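Local coordinates for PHOX (Pseudomonas fluorescens, PDB 4A9V), which catalyses the hydrolysis of phosphate monoesters as an alkaline phosphatase of the PhoX family, using a cofactor of iron and calcium ions held in a beta-propeller, at residues Ser8-Phe13 against Ala486-Ile491; Ser152-Gly157 against Lys263-Gly268; Tyr299-Arg304 against Asp317-Gly322; Gln542-Val547 against Ala575-Asp580. All blocks are in the same frame, centred on the assembly; numbering follows the deposited sequence.

Interaction 1. Residues Ser8-Phe13 against Ala486-Ile491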
loop_
_atom_site.group_PDB
_atom_site.type_symbol
_atom_site.label_atom_id
_atom_site.label_comp_id
_atom_site.label_asym_id
_atom_site.label_seq_id
_atom_site.Cartn_x
_atom_site.Cartn_y
_atom_site.Cartn_z
ATOM N N SER A 8 4.979 -4.895 -29.157
ATOM C CA SER A 8 5.532 -4.032 -28.073
ATOM C C SER A 8 7.051 -4.159 -27.991
ATOM O O SER A 8 7.610 -5.232 -28.226
ATOM C CB SER A 8 4.906 -4.394 -26.725
ATOM O OG SER A 8 5.504 -3.656 -25.673
ATOM N N ARG A 9 7.714 -3.022 -27.808
ATOM C CA ARG A 9 9.143 -2.995 -27.536
ATOM C C ARG A 9 9.426 -3.539 -26.136
ATOM O O ARG A 9 10.487 -4.110 -25.882
ATOM C CB ARG A 9 9.657 -1.556 -27.658
ATOM C CG ARG A 9 11.116 -1.364 -27.281
ATOM C CD ARG A 9 11.460 0.113 -27.156
ATOM N NE ARG A 9 10.422 0.867 -26.454
ATOM C CZ ARG A 9 10.472 1.183 -25.163
ATOM N NH1 ARG A 9 11.476 0.748 -24.414
ATOM N NH2 ARG A 9 9.474 1.855 -24.598
ATOM N N LEU A 10 8.423 -3.464 -25.269
ATOM C CA LEU A 10 8.631 -3.623 -23.840
ATOM C C LEU A 10 8.267 -5.016 -23.370
ATOM O O LEU A 10 8.723 -5.437 -22.317
ATOM C CB LEU A 10 7.807 -2.608 -23.045
ATOM C CG LEU A 10 8.334 -1.181 -23.059
ATOM C CD1 LEU A 10 7.327 -0.261 -22.390
ATOM C CD2 LEU A 10 9.679 -1.126 -22.358
ATOM N N LEU A 11 7.237 -5.598 -23.971
ATOM C CA LEU A 11 6.664 -6.823 -23.433
ATOM C C LEU A 11 7.299 -8.048 -24.094
ATOM O O LEU A 11 7.052 -8.323 -25.270
ATOM C CB LEU A 11 5.146 -6.823 -23.608
ATOM C CG LEU A 11 4.418 -5.649 -22.936
ATOM C CD1 LEU A 11 2.927 -5.721 -23.212
ATOM C CD2 LEU A 11 4.686 -5.599 -21.437
ATOM N N GLY A 12 8.194 -8.711 -23.366
ATOM C CA GLY A 12 9.071 -9.711 -23.963
ATOM C C GLY A 12 8.623 -11.151 -23.765
ATOM O O GLY A 12 9.296 -12.072 -24.226
ATOM N N PHE A 13 7.483 -11.346 -23.107
ATOM C CA PHE A 13 6.967 -12.678 -22.792
ATOM C C PHE A 13 5.537 -12.816 -23.320
ATOM O O PHE A 13 4.852 -11.821 -23.542
ATOM C CB PHE A 13 6.992 -12.908 -21.280
ATOM C CG PHE A 13 6.097 -11.972 -20.509
ATOM C CD1 PHE A 13 6.512 -10.683 -20.188
ATOM C CD2 PHE A 13 4.785 -12.319 -20.253
ATOM C CE1 PHE A 13 5.635 -9.779 -19.613
ATOM C CE2 PHE A 13 3.904 -11.415 -19.688
ATOM C CZ PHE A 13 4.325 -10.136 -19.387
ATOM N N ALA A 486 13.114 0.086 -17.367
ATOM C CA ALA A 486 12.817 0.095 -18.793
ATOM C C ALA A 486 11.506 0.802 -19.111
ATOM O O ALA A 486 11.261 1.140 -20.263
ATOM C CB ALA A 486 12.783 -1.325 -19.328
ATOM N N GLY A 487 10.638 0.951 -18.114
ATOM C CA GLY A 487 9.347 1.592 -18.322
ATOM C C GLY A 487 8.178 0.640 -18.509
ATOM O O GLY A 487 7.103 1.065 -18.926
ATOM N N ARG A 488 8.369 -0.639 -18.196
ATOM C CA ARG A 488 7.233 -1.542 -18.069
ATOM C C ARG A 488 6.437 -1.183 -16.817
ATOM O O ARG A 488 7.013 -0.956 -15.761
ATOM C CB ARG A 488 7.699 -2.995 -17.968
ATOM C CG ARG A 488 8.109 -3.629 -19.291
ATOM C CD ARG A 488 8.755 -4.998 -19.101
ATOM N NE ARG A 488 10.140 -4.888 -18.651
ATOM C CZ ARG A 488 11.189 -4.790 -19.462
ATOM N NH1 ARG A 488 11.029 -4.802 -20.776
ATOM N NH2 ARG A 488 12.402 -4.658 -18.943
ATOM N N LEU A 489 5.117 -1.204 -16.942
ATOM C CA LEU A 489 4.207 -1.020 -15.825
ATOM C C LEU A 489 3.671 -2.363 -15.364
ATOM O O LEU A 489 2.933 -3.033 -16.088
ATOM C CB LEU A 489 3.041 -0.112 -16.235
ATOM C CG LEU A 489 1.995 0.124 -15.143
ATOM C CD1 LEU A 489 2.587 0.846 -13.942
ATOM C CD2 LEU A 489 0.821 0.910 -15.714
ATOM N N TRP A 490 3.986 -2.714 -14.131
ATOM C CA TRP A 490 3.562 -3.968 -13.528
ATOM C C TRP A 490 2.339 -3.723 -12.680
ATOM O O TRP A 490 2.276 -2.747 -11.932
ATOM C CB TRP A 490 4.704 -4.538 -12.692
ATOM C CG TRP A 490 5.934 -4.833 -13.507
ATOM C CD1 TRP A 490 6.969 -3.967 -13.832
ATOM C CD2 TRP A 490 6.248 -6.085 -14.183
ATOM N NE1 TRP A 490 7.893 -4.594 -14.620
ATOM C CE2 TRP A 490 7.521 -5.876 -14.861
ATOM C CE3 TRP A 490 5.635 -7.322 -14.266
ATOM C CZ2 TRP A 490 8.141 -6.881 -15.580
ATOM C CZ3 TRP A 490 6.256 -8.321 -15.010
ATOM C CH2 TRP A 490 7.491 -8.111 -15.631
ATOM N N ILE A 491 1.314 -4.551 -12.883
ATOM C CA ILE A 491 -0.013 -4.383 -12.295
ATOM C C ILE A 491 -0.328 -5.614 -11.445
ATOM O O ILE A 491 -0.235 -6.742 -11.931
ATOM C CB ILE A 491 -1.095 -4.285 -13.394
ATOM C CG1 ILE A 491 -0.843 -3.091 -14.315
ATOM C CG2 ILE A 491 -2.477 -4.214 -12.770
ATOM C CD1 ILE A 491 -1.618 -3.144 -15.620
HETATM O O HOH W 1 9.714 2.829 -21.909
HETATM O O HOH W 2 13.022 0.771 -22.385
#
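With its CG anti to the carbonyl carbon (chi1 -78°) and its chain bent at chi3 (-77°), Arg488 carries its guanidinium up to the backbone carbonyl of Leu10. Leu10, whose CG is likewise anti to its carbonyl carbon, drops its two methyl branches onto the turn that precedes strand 489-493. The polar link is one short bond, Arg488 NH1 to Leu10 O at 2.8 Å and 160° at the hydrogen; the oxygen lies in the guanidinium plane, while the nitrogen is tilted a little from the carbonyl plane. The aliphatic part of the arginine runs beside the leucine, Arg488 CG lying 3.9 Å from Leu10 CB. Leu10 CD2 sits 3.5 Å from Ala486 O and CD1 3.7 Å from Gly487 O, so the isobutyl group straddles two successive peptides. The backbone turns at Gly487 with positive phi, which presents its carbonyl to Leu10 CD1. On the outer side the contact is wetter and less ordered. The poorly ordered Arg9 reaches Ala486 O through two waters, one bound by NH2 and the other weakly by NH1. Within the N-terminal segment Ser8 OG accepts from the amides of Leu10 and Leu11, an ST motif that holds the backbone on both sides of Leu10, including the bonded peptide. Asp484 takes Arg488 NE in a salt bridge and also accepts from Trp490 NE1. The arginine is therefore gripped at two places, and its charge, probably balanced by Asp484, would probably polarise the Leu10 carbonyl, in a buried tie between the N-terminal segment and the turn leading into strand 489-493.

Interaction 2. Residues Ser152-Gly157 against Lys263-Gly268. With EDO (1,2-ethanediol), chain P; EDO (1,2-ethanediol), chain M.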
loop_
_atom_site.group_PDB
_atom_site.type_symbol
_atom_site.label_atom_id
_atom_site.label_comp_id
_atom_site.label_asym_id
_atom_site.label_seq_id
_atom_site.Cartn_x
_atom_site.Cartn_y
_atom_site.Cartn_z
ATOM N N SER A 152 6.168 14.008 14.182
ATOM C CA SER A 152 6.712 15.296 13.778
ATOM C C SER A 152 5.760 16.008 12.824
ATOM O O SER A 152 4.713 15.473 12.447
ATOM C CB SER A 152 8.093 15.125 13.140
ATOM O OG SER A 152 8.815 16.349 13.157
ATOM N N GLY A 153 6.114 17.232 12.448
ATOM C CA GLY A 153 5.293 18.029 11.541
ATOM C C GLY A 153 4.275 18.850 12.316
ATOM O O GLY A 153 4.288 18.881 13.549
ATOM N N PRO A 154 3.372 19.518 11.594
ATOM C CA PRO A 154 2.568 20.551 12.234
ATOM C C PRO A 154 1.638 20.038 13.327
ATOM O O PRO A 154 1.225 20.815 14.183
ATOM C CB PRO A 154 1.770 21.137 11.072
ATOM C CG PRO A 154 2.666 20.945 9.895
ATOM C CD PRO A 154 3.316 19.606 10.125
ATOM N N ALA A 155 1.234 18.773 13.259
ATOM C CA ALA A 155 0.298 18.238 14.240
ATOM C C ALA A 155 0.996 17.661 15.466
ATOM O O ALA A 155 0.334 17.350 16.444
ATOM C CB ALA A 155 -0.617 17.200 13.604
ATOM N N ALA A 156 2.320 17.534 15.436
ATOM C CA ALA A 156 3.047 17.076 16.618
ATOM C C ALA A 156 2.780 18.011 17.792
ATOM O O ALA A 156 2.835 19.231 17.648
ATOM C CB ALA A 156 4.535 17.004 16.334
ATOM N N GLY A 157 2.432 17.439 18.938
ATOM C CA GLY A 157 2.220 18.226 20.146
ATOM C C GLY A 157 0.850 18.872 20.250
ATOM O O GLY A 157 0.574 19.577 21.213
ATOM N N LYS A 263 6.436 9.706 12.372
ATOM C CA LYS A 263 5.160 9.956 11.702
ATOM C C LYS A 263 5.133 11.378 11.162
ATOM O O LYS A 263 5.298 12.344 11.909
ATOM C CB LYS A 263 3.993 9.705 12.651
ATOM C CG LYS A 263 4.046 8.324 13.291
ATOM C CD LYS A 263 2.677 7.695 13.499
ATOM C CE LYS A 263 2.817 6.304 14.089
ATOM N NZ LYS A 263 1.518 5.582 14.197
ATOM N N ARG A 264 4.968 11.500 9.850
ATOM C CA ARG A 264 5.132 12.772 9.155
ATOM C C ARG A 264 3.758 13.424 8.952
ATOM O O ARG A 264 3.089 13.212 7.940
ATOM C CB ARG A 264 5.842 12.553 7.817
ATOM C CG ARG A 264 7.268 12.047 7.969
ATOM C CD ARG A 264 8.168 13.069 8.647
ATOM N NE ARG A 264 9.557 12.627 8.696
ATOM C CZ ARG A 264 10.526 13.262 9.346
ATOM N NH1 ARG A 264 10.280 14.416 9.952
ATOM N NH2 ARG A 264 11.740 12.748 9.380
ATOM N N THR A 265 3.325 14.213 9.931
ATOM C CA THR A 265 1.961 14.722 9.926
ATOM C C THR A 265 1.669 15.736 8.812
ATOM O O THR A 265 0.504 15.936 8.469
ATOM C CB THR A 265 1.515 15.279 11.295
ATOM O OG1 THR A 265 2.287 16.436 11.644
ATOM C CG2 THR A 265 1.632 14.213 12.381
ATOM N N ALA A 266 2.695 16.348 8.222
ATOM C CA ALA A 266 2.460 17.263 7.107
ATOM C C ALA A 266 1.828 16.570 5.904
ATOM O O ALA A 266 1.255 17.232 5.044
ATOM C CB ALA A 266 3.744 17.967 6.692
ATOM N N LEU A 267 1.950 15.247 5.822
ATOM C CA LEU A 267 1.407 14.493 4.694
ATOM C C LEU A 267 -0.045 14.059 4.924
ATOM O O LEU A 267 -0.667 13.491 4.028
ATOM C CB LEU A 267 2.293 13.281 4.372
ATOM C CG LEU A 267 3.524 13.555 3.503
ATOM C CD1 LEU A 267 4.479 14.566 4.130
ATOM C CD2 LEU A 267 4.251 12.250 3.205
ATOM N N GLY A 268 -0.618 14.438 6.067
ATOM C CA GLY A 268 -2.048 14.260 6.300
ATOM C C GLY A 268 -2.417 12.901 6.875
ATOM O O GLY A 268 -1.658 11.934 6.742
HETATM C C1 EDO P . 7.898 18.921 14.025
HETATM O O1 EDO P . 7.078 19.662 15.024
HETATM C C2 EDO P . 7.687 19.541 12.642
HETATM O O2 EDO P . 8.332 20.820 12.549
HETATM C C1 EDO M . 13.787 8.490 9.321
HETATM O O1 EDO M . 15.048 8.854 8.748
HETATM C C2 EDO M . 12.918 9.736 9.449
HETATM O O2 EDO M . 13.715 10.892 9.163
#
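Ser152 and Thr265 form the dense centre of this contact. Thr265 OG1 donates to Ser152 O at 2.7 Å and accepts from Ala155 N at 3.0 Å, so one hydroxyl is used in both senses and its rotation is fixed. Its chi1 of 65° sets OG1 between the backbone N and the carbonyl carbon, where it faces the incoming turn. Ser152 O takes a second bond from Thr265 N at 3.1 Å; both donors are tilted from the carbonyl plane, the amide the more strongly. Ala155 CB closes in beside the hydroxyl, 3.7 Å from Thr265 CB. Gly153, with positive phi, passes close by, its C lying 3.2 Å from Thr265 OG1. Arg264 NH1 approaches Ser152 CB obliquely at 3.9 Å; its NE and NH1 form salt bridges with Glu251 and Asp320, which probably balance its charge, and in the conformer given Ser152 OG also bonds to Asp320.

Strands 148-152 and 262-264 run parallel in a mixed sheet, and their pairing ends here: Ser152 N bonds to Lys263 O at 2.9 Å, nearly straight. Beyond it the first chain enters a type I beta turn, closed by Ala156 N to Gly153 O, whose third residue, Ala155, gives its amide to Thr265 OG1.

Toward the surface the packing thins. Pro154 CD rests 3.8 Å from Ala266 CB, and the proline slides past Thr265 in the opposite direction; its side chain also touches Leu368 of helix 364-369. A 1,2-ethanediol molecule, probably from the crystallisation liquor, sits at the edge of the Arg264 guanidinium and is held only weakly by NH2.

Interaction 3. Residues Tyr299-Arg304 against Asp317-Gly322. With EDO (1,2-ethanediol), chain H.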
loop_
_atom_site.group_PDB
_atom_site.type_symbol
_atom_site.label_atom_id
_atom_site.label_comp_id
_atom_site.label_asym_id
_atom_site.label_seq_id
_atom_site.Cartn_x
_atom_site.Cartn_y
_atom_site.Cartn_z
ATOM N N TYR A 299 -4.401 12.600 -3.029
ATOM C CA TYR A 299 -3.677 13.718 -2.424
ATOM C C TYR A 299 -2.268 13.856 -3.016
ATOM O O TYR A 299 -1.733 12.934 -3.639
ATOM C CB TYR A 299 -3.568 13.536 -0.903
ATOM C CG TYR A 299 -4.892 13.498 -0.175
ATOM C CD1 TYR A 299 -5.661 12.337 -0.143
ATOM C CD2 TYR A 299 -5.332 14.589 0.563
ATOM C CE1 TYR A 299 -6.856 12.290 0.555
ATOM C CE2 TYR A 299 -6.510 14.537 1.288
ATOM C CZ TYR A 299 -7.270 13.395 1.275
ATOM O OH TYR A 299 -8.435 13.381 2.007
ATOM N N LYS A 300 -1.646 15.002 -2.762
ATOM C CA LYS A 300 -0.304 15.315 -3.251
ATOM C C LYS A 300 0.357 16.254 -2.247
ATOM O O LYS A 300 -0.170 17.322 -1.959
ATOM C CB LYS A 300 -0.401 15.994 -4.617
ATOM C CG LYS A 300 0.902 16.495 -5.204
ATOM C CD LYS A 300 0.585 17.427 -6.367
ATOM C CE LYS A 300 1.818 17.923 -7.102
ATOM N NZ LYS A 300 1.433 18.910 -8.149
ATOM N N PHE A 301 1.527 15.872 -1.758
ATOM C CA PHE A 301 2.317 16.738 -0.894
ATOM C C PHE A 301 3.508 17.261 -1.679
ATOM O O PHE A 301 4.161 16.511 -2.402
ATOM C CB PHE A 301 2.813 15.956 0.323
ATOM C CG PHE A 301 3.721 16.751 1.222
ATOM C CD1 PHE A 301 3.204 17.655 2.136
ATOM C CD2 PHE A 301 5.096 16.612 1.132
ATOM C CE1 PHE A 301 4.046 18.416 2.927
ATOM C CE2 PHE A 301 5.935 17.333 1.957
ATOM C CZ PHE A 301 5.410 18.238 2.859
ATOM N N VAL A 302 3.790 18.549 -1.526
ATOM C CA VAL A 302 4.979 19.151 -2.130
ATOM C C VAL A 302 5.797 19.838 -1.043
ATOM O O VAL A 302 5.275 20.667 -0.304
ATOM C CB VAL A 302 4.611 20.186 -3.211
ATOM C CG1 VAL A 302 5.871 20.741 -3.852
ATOM C CG2 VAL A 302 3.682 19.567 -4.249
ATOM N N SER A 303 7.060 19.453 -0.899
ATOM C CA SER A 303 7.876 19.983 0.184
ATOM C C SER A 303 8.160 21.467 -0.001
ATOM O O SER A 303 8.199 21.986 -1.116
ATOM C CB SER A 303 9.184 19.198 0.335
ATOM O OG SER A 303 10.055 19.379 -0.761
ATOM N N ARG A 304 8.451 22.124 1.112
ATOM C CA ARG A 304 8.940 23.496 1.105
ATOM C C ARG A 304 10.345 23.569 0.530
ATOM O O ARG A 304 10.642 24.435 -0.289
ATOM C CB ARG A 304 8.943 24.041 2.534
ATOM C CG ARG A 304 9.437 25.475 2.672
ATOM C CD ARG A 304 9.688 25.841 4.128
ATOM N NE ARG A 304 10.779 25.047 4.684
ATOM C CZ ARG A 304 11.072 24.965 5.977
ATOM N NH1 ARG A 304 10.302 25.556 6.881
ATOM N NH2 ARG A 304 12.093 24.212 6.365
ATOM N N ASP A 317 14.330 16.936 7.853
ATOM C CA ASP A 317 13.019 17.514 8.127
ATOM C C ASP A 317 12.205 17.814 6.875
ATOM O O ASP A 317 11.228 18.561 6.944
ATOM C CB ASP A 317 13.152 18.816 8.937
ATOM C CG ASP A 317 13.989 18.652 10.190
ATOM O OD1 ASP A 317 13.872 17.601 10.856
ATOM O OD2 ASP A 317 14.676 19.628 10.570
ATOM N N ILE A 318 12.632 17.316 5.719
ATOM C CA ILE A 318 12.050 17.779 4.467
ATOM C C ILE A 318 10.537 17.510 4.416
ATOM O O ILE A 318 9.776 18.325 3.900
ATOM C CB ILE A 318 12.781 17.195 3.236
ATOM C CG1 ILE A 318 12.367 17.931 1.964
ATOM C CG2 ILE A 318 12.573 15.692 3.104
ATOM C CD1 ILE A 318 13.152 17.516 0.738
ATOM N N LEU A 319 10.094 16.393 4.986
ATOM C CA LEU A 319 8.677 16.043 4.944
ATOM C C LEU A 319 7.864 16.664 6.076
ATOM O O LEU A 319 6.676 16.371 6.203
ATOM C CB LEU A 319 8.498 14.527 4.938
ATOM C CG LEU A 319 9.115 13.790 3.742
ATOM C CD1 LEU A 319 8.820 12.299 3.837
ATOM C CD2 LEU A 319 8.633 14.366 2.418
ATOM N N ASP A 320 8.468 17.587 6.832
ATOM C CA ASP A 320 7.750 18.318 7.873
ATOM C C ASP A 320 7.203 19.668 7.416
ATOM O O ASP A 320 6.456 20.306 8.162
ATOM C CB ASP A 320 8.631 18.537 9.105
ATOM C CG ASP A 320 8.811 17.279 9.937
ATOM O OD1 ASP A 320 8.042 16.304 9.781
ATOM O OD2 ASP A 320 9.690 17.314 10.821
ATOM N N HIS A 321 7.598 20.120 6.229
ATOM C CA HIS A 321 7.251 21.464 5.772
ATOM C C HIS A 321 6.883 21.386 4.327
ATOM O O HIS A 321 7.599 20.782 3.531
ATOM C CB HIS A 321 8.436 22.415 5.949
ATOM C CG HIS A 321 9.004 22.426 7.340
ATOM N ND1 HIS A 321 8.395 23.054 8.364
ATOM C CD2 HIS A 321 10.098 21.760 7.879
ATOM C CE1 HIS A 321 9.091 22.837 9.494
ATOM N NE2 HIS A 321 10.123 22.031 9.200
ATOM N N GLY A 322 5.775 22.024 3.972
ATOM C CA GLY A 322 5.292 22.024 2.601
ATOM C C GLY A 322 3.793 22.183 2.561
ATOM O O GLY A 322 3.214 22.856 3.409
HETATM C C1 EDO H . 3.438 22.180 6.548
HETATM O O1 EDO H . 4.338 23.259 6.226
HETATM C C2 EDO H . 2.011 22.713 6.627
HETATM O O2 EDO H . 1.076 21.661 6.913
#
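Strand 296-303 and the start of strand 322-329 meet antiparallel at Ser303 and Gly322, a non-hydrogen-bonded pair whose CA atoms lie 4.1 Å apart. Just past it, Arg304 N donates to His321 O at 2.9 Å, reaching the oxygen from above the carbonyl plane. Gly322 CA also comes within 3.2 Å of Val302 O in a CA-H...O contact. Gly322 thus packs its backbone directly against Val302 O and the Phe301 ring, Phe301 CE1 being 3.8 Å from Gly322 CA.

A short 3-10 segment, 318-320, precedes Gly322. It belongs to the connection between two neighbouring strands of an antiparallel sheet in the propeller, and folds back over the side chains of the first.

Phe301, its CG anti to the backbone N (chi1 176°), slips its ring beneath this connection. CZ lies 3.4 Å from His321 O, and CE2 meets Leu319 CD2 at 4.0 Å as the two side chains cross obliquely. Ser303 CB packs 3.8 Å from Ile318 CG1, while its OG bonds to Asp305 O and Ala285 N.

On the solvent side the guanidinium of Arg304 lies flat on the imidazole of His321, centres 3.9 Å apart and planes at 7°, with NH1 over the ring near CG. Asp320 CB covers the opposite imidazole face.

Interaction 4. Residues Gln542-Val547 against Ala575-Asp580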
loop_
_atom_site.group_PDB
_atom_site.type_symbol
_atom_site.label_atom_id
_atom_site.label_comp_id
_atom_site.label_asym_id
_atom_site.label_seq_id
_atom_site.Cartn_x
_atom_site.Cartn_y
_atom_site.Cartn_z
ATOM N N GLN A 542 17.833 -5.369 -12.463
ATOM C CA GLN A 542 16.543 -5.672 -13.088
ATOM C C GLN A 542 16.394 -7.142 -13.465
ATOM O O GLN A 542 15.427 -7.518 -14.139
ATOM C CB GLN A 542 16.294 -4.781 -14.307
ATOM C CG GLN A 542 16.562 -3.301 -14.076
ATOM C CD GLN A 542 15.507 -2.641 -13.215
ATOM O OE1 GLN A 542 14.462 -2.243 -13.717
ATOM N NE2 GLN A 542 15.820 -2.420 -11.946
ATOM N N LYS A 543 17.289 -7.984 -12.949
ATOM C CA LYS A 543 17.250 -9.417 -13.230
ATOM C C LYS A 543 16.485 -10.224 -12.174
ATOM O O LYS A 543 16.210 -11.406 -12.376
ATOM C CB LYS A 543 18.671 -9.952 -13.405
ATOM C CG LYS A 543 19.363 -9.365 -14.616
ATOM C CD LYS A 543 20.809 -9.801 -14.675
ATOM C CE LYS A 543 21.490 -9.264 -15.918
ATOM N NZ LYS A 543 22.943 -9.593 -15.927
ATOM N N THR A 544 16.136 -9.581 -11.063
ATOM C CA THR A 544 15.263 -10.185 -10.069
ATOM C C THR A 544 14.109 -9.243 -9.773
ATOM O O THR A 544 14.303 -8.055 -9.526
ATOM C CB THR A 544 16.008 -10.510 -8.756
ATOM O OG1 THR A 544 17.126 -11.357 -9.039
ATOM C CG2 THR A 544 15.095 -11.215 -7.771
ATOM N N LEU A 545 12.900 -9.784 -9.863
ATOM C CA LEU A 545 11.685 -9.085 -9.475
ATOM C C LEU A 545 11.183 -9.730 -8.194
ATOM O O LEU A 545 10.948 -10.939 -8.161
ATOM C CB LEU A 545 10.638 -9.205 -10.602
ATOM C CG LEU A 545 9.325 -8.407 -10.483
ATOM C CD1 LEU A 545 8.567 -8.431 -11.806
ATOM C CD2 LEU A 545 8.433 -8.934 -9.373
ATOM N N PHE A 546 11.133 -8.951 -7.116
ATOM C CA PHE A 546 10.600 -9.421 -5.842
ATOM C C PHE A 546 9.124 -9.048 -5.749
ATOM O O PHE A 546 8.753 -7.910 -6.039
ATOM C CB PHE A 546 11.369 -8.783 -4.678
ATOM C CG PHE A 546 12.846 -9.066 -4.698
ATOM C CD1 PHE A 546 13.344 -10.235 -4.152
ATOM C CD2 PHE A 546 13.746 -8.150 -5.236
ATOM C CE1 PHE A 546 14.705 -10.478 -4.119
ATOM C CE2 PHE A 546 15.105 -8.394 -5.205
ATOM C CZ PHE A 546 15.585 -9.565 -4.660
ATOM N N VAL A 547 8.282 -10.011 -5.380
ATOM C CA VAL A 547 6.844 -9.782 -5.334
ATOM C C VAL A 547 6.266 -10.518 -4.127
ATOM O O VAL A 547 6.712 -11.612 -3.782
ATOM C CB VAL A 547 6.155 -10.221 -6.651
ATOM C CG1 VAL A 547 6.352 -11.707 -6.918
ATOM C CG2 VAL A 547 4.676 -9.864 -6.637
ATOM N N ALA A 575 11.166 -14.294 -5.081
ATOM C CA ALA A 575 12.125 -13.795 -6.054
ATOM C C ALA A 575 11.870 -14.456 -7.404
ATOM O O ALA A 575 11.883 -15.687 -7.509
ATOM C CB ALA A 575 13.543 -14.096 -5.591
ATOM N N ILE A 576 11.559 -13.642 -8.409
ATOM C CA ILE A 576 11.282 -14.109 -9.758
ATOM C C ILE A 576 12.475 -13.769 -10.648
ATOM O O ILE A 576 12.936 -12.626 -10.676
ATOM C CB ILE A 576 10.031 -13.413 -10.335
ATOM C CG1 ILE A 576 8.841 -13.469 -9.365
ATOM C CG2 ILE A 576 9.707 -13.956 -11.716
ATOM C CD1 ILE A 576 8.419 -14.847 -8.921
ATOM N N THR A 577 12.972 -14.774 -11.364
ATOM C CA THR A 577 14.126 -14.609 -12.234
ATOM C C THR A 577 13.881 -15.336 -13.559
ATOM O O THR A 577 12.998 -16.187 -13.668
ATOM C CB THR A 577 15.403 -15.165 -11.574
ATOM O OG1 THR A 577 15.188 -16.531 -11.202
ATOM C CG2 THR A 577 15.788 -14.351 -10.342
ATOM N N ARG A 578 14.716 -15.028 -14.548
ATOM C CA ARG A 578 14.801 -15.813 -15.776
ATOM C C ARG A 578 15.864 -16.899 -15.649
ATOM O O ARG A 578 16.978 -16.646 -15.191
ATOM C CB ARG A 578 15.121 -14.903 -16.970
ATOM C CG ARG A 578 13.922 -14.102 -17.453
ATOM C CD ARG A 578 14.317 -12.922 -18.326
ATOM N NE ARG A 578 15.115 -13.319 -19.476
ATOM C CZ ARG A 578 15.316 -12.564 -20.553
ATOM N NH1 ARG A 578 14.783 -11.355 -20.639
ATOM N NH2 ARG A 578 16.086 -13.009 -21.534
ATOM N N GLU A 579 15.555 -18.074 -16.189
ATOM C CA GLU A 579 16.526 -19.158 -16.278
ATOM C C GLU A 579 17.770 -18.732 -17.049
ATOM O O GLU A 579 18.882 -19.145 -16.714
ATOM C CB GLU A 579 15.885 -20.389 -16.933
ATOM C CG GLU A 579 14.759 -20.992 -16.106
ATOM C CD GLU A 579 13.893 -21.963 -16.890
ATOM O OE1 GLU A 579 14.209 -22.239 -18.067
ATOM O OE2 GLU A 579 12.897 -22.458 -16.321
ATOM N N ASP A 580 17.596 -17.869 -18.046
ATOM C CA ASP A 580 18.717 -17.427 -18.873
ATOM C C ASP A 580 19.422 -16.179 -18.333
ATOM O O ASP A 580 20.403 -15.720 -18.924
ATOM C CB ASP A 580 18.256 -17.176 -20.310
ATOM C CG ASP A 580 17.346 -15.965 -20.437
ATOM O OD1 ASP A 580 17.230 -15.192 -19.463
ATOM O OD2 ASP A 580 16.792 -15.757 -21.542
HETATM O O HOH W 3 16.876 -13.098 -14.323
#
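Ile576 lies across from Leu545, and its side chain can be traced outward from the backbone. CB stands 3.4 Å from Leu545 O and 4.3 Å from Leu545 CB. With chi1 at -50°, CG1 is anti to the carbonyl carbon; it stays beside the same oxygen and meets Val547 CG1 at 3.9 Å, the two side chains crossing at a slant. Beyond CG1 the side chain leaves 542-547, and the residue packs on Tyr30 and Ser32 of strand 30-37.

The backbones behind it form a hydrogen-bonded pair. Leu545 N donates to Ile576 O at 3.0 Å, in the carbonyl plane, and Ile576 N returns a bond to Leu545 O at 2.8 Å. Thr544, Phe546, Ala575 and Thr577 occupy the other face of the sheet. There Ala575 CB touches both Thr544 CG2 at 3.9 Å and the Phe546 ring, approached obliquely at CE1, while Thr544 CG2 itself rests over one face of that ring. Thr577 CG2 lies alongside Thr544 OG1, and Thr577 OG1 turns to Lys31.

Toward the end of the pairing a water joins Lys543 O to Arg578 N in place of a direct bond. Arg578 then grips Asp580 side-on, NE to OD1 and NH2 to OD2, which holds the guanidinium beside the turn that follows. The two central strands of an antiparallel four-stranded sheet, 30-37, 572-578, 544-550 and 532-538, are joined here; a sheet in which an N-terminal strand joins three C-terminal ones is consistent with the closing blade of a beta-propeller.

The four contacts fall into two touching groups in the propeller. Interactions 2 and 3 have centres 10 Å apart and are tied by Asp320, which bonds to Ser152 and Arg264, connecting the mixed sheet containing strands 148-152 and 262-264 with the large sheet containing 296-303 and 322-329. Interactions 1 and 4, 14 Å apart, meet where Trp490 packs on Leu545, joining two adjacent four-stranded sheets. Interactions 1 and 2 lie on opposite sides of the chain's centre, 38 Å apart. Along the chain, interactions 2 and 3 fall inside the loop closed by interaction 1, and interaction 4 comes last; its contact with interaction 1 brings N-terminal segment and C-terminal strands together, consistent with propeller closure.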